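Local coordinates for protein putative peptidase M23 (Pseudomonas aeruginosa PAO1, PDB 2HSI) that is a putative zinc-dependent M23-family metallopeptidase, probably acting as an endopeptidase, although its function has not been established, at residues Gly205-Thr213 against Val249-Gly257. Residues are numbered along the deposited sequence; the frame is centred on the assembly and turned at random.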
loop_
_atom_site.group_PDB
_atom_site.type_symbol
_atom_site.label_atom_id
_atom_site.label_comp_id
_atom_site.label_asym_id
_atom_site.label_seq_id
_atom_site.Cartn_x
_atom_site.Cartn_y
_atom_site.Cartn_z
ATOM N N GLY A 205 -10.124 8.577 -10.042
ATOM C CA GLY A 205 -11.406 9.167 -9.709
ATOM C C GLY A 205 -11.282 10.637 -9.394
ATOM O O GLY A 205 -10.186 11.159 -9.212
ATOM N N ASP A 206 -12.427 11.300 -9.377
ATOM C CA ASP A 206 -12.518 12.659 -8.872
ATOM C C ASP A 206 -13.624 12.604 -7.839
ATOM O O ASP A 206 -14.812 12.704 -8.156
ATOM C CB ASP A 206 -12.821 13.671 -9.980
ATOM C CG ASP A 206 -12.422 15.102 -9.602
ATOM O OD1 ASP A 206 -12.460 15.465 -8.405
ATOM O OD2 ASP A 206 -12.071 15.880 -10.512
ATOM N N TYR A 207 -13.203 12.423 -6.596
ATOM C CA TYR A 207 -14.115 12.058 -5.522
ATOM C C TYR A 207 -14.477 13.223 -4.632
ATOM O O TYR A 207 -13.732 14.191 -4.541
ATOM C CB TYR A 207 -13.496 10.934 -4.687
ATOM C CG TYR A 207 -13.185 9.677 -5.478
ATOM C CD1 TYR A 207 -14.086 9.177 -6.422
ATOM C CD2 TYR A 207 -12.000 8.978 -5.266
ATOM C CE1 TYR A 207 -13.817 8.018 -7.140
ATOM C CE2 TYR A 207 -11.718 7.827 -5.984
ATOM C CZ TYR A 207 -12.628 7.348 -6.909
ATOM O OH TYR A 207 -12.341 6.202 -7.615
ATOM N N PHE A 208 -15.631 13.111 -3.977
ATOM C CA PHE A 208 -16.142 14.162 -3.099
ATOM C C PHE A 208 -15.163 14.543 -1.982
ATOM O O PHE A 208 -14.891 15.724 -1.776
ATOM C CB PHE A 208 -17.503 13.758 -2.507
ATOM C CG PHE A 208 -18.141 14.838 -1.675
ATOM C CD1 PHE A 208 -18.948 15.798 -2.273
ATOM C CD2 PHE A 208 -17.917 14.910 -0.297
ATOM C CE1 PHE A 208 -19.532 16.815 -1.513
ATOM C CE2 PHE A 208 -18.488 15.922 0.471
ATOM C CZ PHE A 208 -19.299 16.873 -0.137
ATOM N N PHE A 209 -14.646 13.546 -1.262
ATOM C CA PHE A 209 -13.715 13.788 -0.155
ATOM C C PHE A 209 -12.253 13.839 -0.605
ATOM O O PHE A 209 -11.523 14.784 -0.279
ATOM C CB PHE A 209 -13.891 12.727 0.941
ATOM C CG PHE A 209 -15.232 12.777 1.621
ATOM C CD1 PHE A 209 -15.548 13.818 2.484
ATOM C CD2 PHE A 209 -16.178 11.780 1.403
ATOM C CE1 PHE A 209 -16.797 13.876 3.116
ATOM C CE2 PHE A 209 -17.428 11.822 2.030
ATOM C CZ PHE A 209 -17.736 12.875 2.885
ATOM N N ASN A 210 -11.843 12.825 -1.360
ATOM C CA ASN A 210 -10.439 12.641 -1.734
ATOM C C ASN A 210 -9.967 13.442 -2.944
ATOM O O ASN A 210 -8.773 13.491 -3.204
ATOM C CB ASN A 210 -10.139 11.145 -1.945
ATOM C CG ASN A 210 -10.100 10.362 -0.638
ATOM O OD1 ASN A 210 -9.951 10.943 0.440
ATOM N ND2 ASN A 210 -10.219 9.035 -0.731
ATOM N N GLY A 211 -10.893 14.059 -3.681
ATOM C CA GLY A 211 -10.536 14.788 -4.904
ATOM C C GLY A 211 -9.940 13.897 -5.977
ATOM O O GLY A 211 -10.302 12.712 -6.080
ATOM N N LYS A 212 -9.031 14.457 -6.775
ATOM C CA LYS A 212 -8.403 13.679 -7.847
ATOM C C LYS A 212 -7.513 12.608 -7.227
ATOM O O LYS A 212 -6.574 12.905 -6.489
ATOM C CB LYS A 212 -7.624 14.550 -8.839
ATOM C CG LYS A 212 -8.482 15.596 -9.561
ATOM C CD LYS A 212 -7.736 16.200 -10.735
ATOM C CE LYS A 212 -8.349 17.538 -11.128
ATOM N NZ LYS A 212 -9.817 17.468 -11.353
ATOM N N THR A 213 -7.859 11.360 -7.515
ATOM C CA THR A 213 -7.297 10.220 -6.804
ATOM C C THR A 213 -6.787 9.240 -7.822
ATOM O O THR A 213 -7.451 9.011 -8.824
ATOM C CB THR A 213 -8.370 9.546 -5.906
ATOM O OG1 THR A 213 -8.890 10.512 -4.989
ATOM C CG2 THR A 213 -7.789 8.361 -5.103
ATOM N N VAL A 249 0.743 17.607 -7.328
ATOM C CA VAL A 249 0.136 17.932 -6.017
ATOM C C VAL A 249 -0.947 19.024 -6.133
ATOM O O VAL A 249 -0.814 19.958 -6.923
ATOM C CB VAL A 249 1.231 18.337 -4.966
ATOM C CG1 VAL A 249 0.626 18.844 -3.647
ATOM C CG2 VAL A 249 2.147 17.164 -4.669
ATOM N N GLY A 250 -2.029 18.881 -5.371
ATOM C CA GLY A 250 -3.068 19.906 -5.338
ATOM C C GLY A 250 -3.887 19.934 -4.066
ATOM O O GLY A 250 -3.459 19.435 -3.017
ATOM N N ALA A 251 -5.091 20.487 -4.187
ATOM C CA ALA A 251 -5.989 20.707 -3.058
ATOM C C ALA A 251 -7.433 20.354 -3.410
ATOM O O ALA A 251 -8.366 20.913 -2.828
ATOM C CB ALA A 251 -5.909 22.166 -2.609
ATOM N N THR A 252 -7.613 19.428 -4.353
ATOM C CA THR A 252 -8.951 19.018 -4.787
ATOM C C THR A 252 -9.661 18.168 -3.736
ATOM O O THR A 252 -9.021 17.615 -2.838
ATOM C CB THR A 252 -8.938 18.269 -6.144
ATOM O OG1 THR A 252 -8.045 17.146 -6.076
ATOM C CG2 THR A 252 -8.527 19.213 -7.278
ATOM N N GLY A 253 -10.985 18.077 -3.857
ATOM C CA GLY A 253 -11.816 17.407 -2.858
ATOM C C GLY A 253 -11.925 18.238 -1.600
ATOM O O GLY A 253 -11.904 19.472 -1.661
ATOM N N ARG A 254 -12.037 17.566 -0.458
ATOM C CA ARG A 254 -12.141 18.262 0.823
ATOM C C ARG A 254 -10.766 18.469 1.460
ATOM O O ARG A 254 -10.353 17.730 2.357
ATOM C CB ARG A 254 -13.109 17.542 1.766
ATOM C CG ARG A 254 -14.548 17.540 1.266
ATOM C CD ARG A 254 -15.540 17.433 2.410
ATOM N NE ARG A 254 -15.650 18.679 3.168
ATOM C CZ ARG A 254 -16.255 18.794 4.347
ATOM N NH1 ARG A 254 -16.807 17.736 4.928
ATOM N NH2 ARG A 254 -16.299 19.974 4.953
ATOM N N ALA A 255 -10.061 19.482 0.968
ATOM C CA ALA A 255 -8.752 19.853 1.488
ATOM C C ALA A 255 -8.676 21.358 1.733
ATOM O O ALA A 255 -9.311 22.144 1.024
ATOM C CB ALA A 255 -7.650 19.403 0.532
ATOM N N THR A 256 -7.904 21.742 2.747
ATOM C CA THR A 256 -7.685 23.147 3.097
ATOM C C THR A 256 -6.247 23.571 2.760
ATOM O O THR A 256 -5.357 23.589 3.622
ATOM C CB THR A 256 -8.066 23.449 4.586
ATOM O OG1 THR A 256 -7.426 24.656 5.021
ATOM C CG2 THR A 256 -7.672 22.296 5.522
ATOM N N GLY A 257 -6.032 23.909 1.491
ATOM C CA GLY A 257 -4.690 24.167 0.969
ATOM C C GLY A 257 -4.088 22.891 0.397
ATOM O O GLY A 257 -4.715 21.828 0.476
#
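R254 runs its aliphatic arm alongside the rings of F208 and F209, its CD 3.6 Å from F209 CD1 and 3.8 Å from F208 CE2. This overlap joins the beta-hairpin turn between strands 199-207 and 213-219 to the loop leading into strand 260-266 of the M23 peptidase domain. The arm bends at chi3 (74°), and the guanidinium, 39° from the F209 ring plane, has F209 CE1 at its edge rather than a ring stacked over its face; R254 is poorly ordered, so its placement is less certain than the rest of the contact. The two phenylalanines pack on each other, F208 CD2 standing 3.6 Å above the centre of the F209 ring, and both touch I130 of helix 127-141. G211 and G253, both glycines with positive phi, have no side chains to hold the backbones apart, and their CA atoms approach to 3.6 Å. Beside them R254 N donates to F209 O at 2.8 Å. N210 ND2 hydrogen-bonds to Q137 OE1, and the N210 side chain lies about 8 Å from the zinc ion. At the other end T252 OG1, hydrogen-bonded also to L229 O, accepts a hydrogen bond from K212 N at 2.9 Å, nearly straight at 168°.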